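Local coordinates for protein titin (Homo sapiens, PDB 5JDD) that probably serves as a molecular spring in the muscle sarcomere, three immunoglobulin domains of its I-band being joined here in tandem, at residues 182-187 against 195-200. Residues are numbered along the deposited sequence; the frame is centred on the assembly and turned at random. Where two conformers were deposited one is given.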
loop_
_atom_site.group_PDB
_atom_site.type_symbol
_atom_site.label_atom_id
_atom_site.label_comp_id
_atom_site.label_asym_id
_atom_site.label_seq_id
_atom_site.Cartn_x
_atom_site.Cartn_y
_atom_site.Cartn_z
ATOM N N SER A 182 8.760 -32.364 -11.280
ATOM C CA SER A 182 8.584 -33.804 -11.435
ATOM C C SER A 182 7.120 -34.058 -11.723
ATOM O O SER A 182 6.264 -33.843 -10.860
ATOM C CB SER A 182 8.997 -34.546 -10.167
ATOM O OG SER A 182 9.059 -35.942 -10.412
ATOM N N MET A 183 6.833 -34.514 -12.937
ATOM C CA MET A 183 5.458 -34.707 -13.378
ATOM C C MET A 183 4.842 -35.991 -12.837
ATOM O O MET A 183 5.550 -36.889 -12.364
ATOM C CB MET A 183 5.398 -34.726 -14.905
ATOM C CG MET A 183 5.726 -33.395 -15.538
ATOM S SD MET A 183 6.125 -33.550 -17.285
ATOM C CE MET A 183 6.354 -31.825 -17.712
ATOM N N LEU A 184 3.515 -36.073 -12.908
ATOM C CA LEU A 184 2.800 -37.299 -12.554
ATOM C C LEU A 184 3.223 -38.428 -13.477
ATOM O O LEU A 184 3.465 -38.221 -14.677
ATOM C CB LEU A 184 1.293 -37.110 -12.724
ATOM C CG LEU A 184 0.566 -36.274 -11.681
ATOM C CD1 LEU A 184 -0.926 -36.165 -12.016
ATOM C CD2 LEU A 184 0.754 -36.894 -10.300
ATOM N N LYS A 185 3.324 -39.625 -12.917
ATOM C CA LYS A 185 3.494 -40.826 -13.723
ATOM C C LYS A 185 2.281 -41.727 -13.580
ATOM O O LYS A 185 1.598 -41.710 -12.542
ATOM C CB LYS A 185 4.759 -41.586 -13.321
ATOM C CG LYS A 185 4.791 -42.030 -11.873
ATOM C CD LYS A 185 6.108 -42.743 -11.564
ATOM C CE LYS A 185 6.192 -43.167 -10.106
ATOM N NZ LYS A 185 7.248 -44.209 -9.931
ATOM N N ASP A 186 2.018 -42.508 -14.622
ATOM C CA ASP A 186 0.938 -43.483 -14.578
ATOM C C ASP A 186 1.160 -44.436 -13.418
ATOM O O ASP A 186 2.309 -44.722 -13.032
ATOM C CB ASP A 186 0.905 -44.322 -15.850
ATOM C CG ASP A 186 0.360 -43.587 -17.044
ATOM O OD1 ASP A 186 -0.153 -42.456 -16.914
ATOM O OD2 ASP A 186 0.443 -44.169 -18.145
ATOM N N ILE A 187 0.056 -44.927 -12.867
ATOM C CA ILE A 187 0.108 -45.953 -11.840
ATOM C C ILE A 187 -0.643 -47.171 -12.330
ATOM O O ILE A 187 -1.790 -47.080 -12.776
ATOM C CB ILE A 187 -0.480 -45.459 -10.505
ATOM C CG1 ILE A 187 0.402 -44.332 -9.948
ATOM C CG2 ILE A 187 -0.568 -46.594 -9.504
ATOM C CD1 ILE A 187 -0.157 -43.646 -8.692
ATOM N N ILE A 195 -2.697 -46.426 -3.512
ATOM C CA ILE A 195 -1.793 -45.812 -4.490
ATOM C C ILE A 195 -1.503 -44.373 -4.118
ATOM O O ILE A 195 -2.291 -43.744 -3.403
ATOM C CB ILE A 195 -2.366 -45.884 -5.936
ATOM C CG1 ILE A 195 -3.656 -45.066 -6.084
ATOM C CG2 ILE A 195 -2.641 -47.332 -6.307
ATOM C CD1 ILE A 195 -3.462 -43.592 -6.561
ATOM N N THR A 196 -0.386 -43.847 -4.611
ATOM C CA THR A 196 -0.046 -42.449 -4.367
ATOM C C THR A 196 0.508 -41.776 -5.618
ATOM O O THR A 196 1.593 -42.136 -6.092
ATOM C CB THR A 196 0.991 -42.314 -3.230
ATOM O OG1 THR A 196 0.512 -42.974 -2.052
ATOM C CG2 THR A 196 1.243 -40.839 -2.922
ATOM N N PHE A 197 -0.228 -40.804 -6.149
ATOM C CA PHE A 197 0.301 -39.933 -7.196
ATOM C C PHE A 197 1.126 -38.843 -6.528
ATOM O O PHE A 197 0.762 -38.382 -5.448
ATOM C CB PHE A 197 -0.835 -39.258 -7.968
ATOM C CG PHE A 197 -1.515 -40.143 -8.985
ATOM C CD1 PHE A 197 -0.886 -40.449 -10.184
ATOM C CD2 PHE A 197 -2.794 -40.636 -8.755
ATOM C CE1 PHE A 197 -1.507 -41.251 -11.129
ATOM C CE2 PHE A 197 -3.425 -41.438 -9.693
ATOM C CZ PHE A 197 -2.785 -41.739 -10.885
ATOM N N GLU A 198 2.225 -38.431 -7.155
ATOM C CA GLU A 198 3.085 -37.371 -6.610
ATOM C C GLU A 198 3.580 -36.429 -7.703
ATOM O O GLU A 198 3.947 -36.875 -8.792
ATOM C CB GLU A 198 4.307 -37.973 -5.911
ATOM C CG GLU A 198 4.004 -38.957 -4.798
ATOM C CD GLU A 198 5.263 -39.523 -4.169
ATOM O OE1 GLU A 198 5.811 -38.877 -3.251
ATOM O OE2 GLU A 198 5.707 -40.612 -4.597
ATOM N N VAL A 199 3.569 -35.131 -7.400
ATOM C CA VAL A 199 4.188 -34.130 -8.265
ATOM C C VAL A 199 5.102 -33.271 -7.431
ATOM O O VAL A 199 4.901 -33.116 -6.230
ATOM C CB VAL A 199 3.179 -33.158 -8.908
ATOM C CG1 VAL A 199 2.415 -33.821 -9.999
ATOM C CG2 VAL A 199 2.239 -32.582 -7.860
ATOM N N THR A 200 6.131 -32.727 -8.065
ATOM C CA THR A 200 6.986 -31.763 -7.389
ATOM C C THR A 200 6.917 -30.464 -8.167
ATOM O O THR A 200 6.911 -30.479 -9.404
ATOM C CB THR A 200 8.436 -32.256 -7.273
ATOM O OG1 THR A 200 8.441 -33.530 -6.613
ATOM C CG2 THR A 200 9.270 -31.268 -6.464
HETATM O O HOH W 1 6.743 -37.109 -9.724
HETATM O O HOH W 2 2.994 -39.793 -9.811
#
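Ser182 and Thr200 form an antiparallel hydrogen-bonded pair between the A and B (195-201) strands of the third I-set immunoglobulin domain, after which residues 183-186 carry the chain to the opposite sheet, where it continues as A' (187-190) parallel to 254-263. Ser182 N gives the straighter bond but comes in tilted 33° from the Thr200 carbonyl plane, whereas Thr200 N meets Ser182 O in the carbonyl plane, on a lone pair, at 3.0 Å. Beyond this pair the A-A' linker swings away from B, and two waters bridge the backbones. One accepts from Ser182 OG and donates to Met183 O and Glu198 O; the other accepts from Lys185 N and Glu198 N. On the inner side of this span, Leu184 CG and CD2 both rest on Val199 CG1 at 3.5 Å, while Leu184 CD2 also reaches Phe197 CB. With CG1 anti to the carbonyl carbon (chi1 -65°) and the chain extended, Ile187 sets CD1 over the Phe197 ring in a CH-pi contact, 3.6 Å from the centroid; Ile187 CG2 meets Ile195 CG2. Lys185 O lies 3.4 Å from Phe197 CE1, at the ring edge. Water thus replaces direct bonds for these backbone groups at the switch of sheet, while Leu184 and Ile187 keep the inner side apolar.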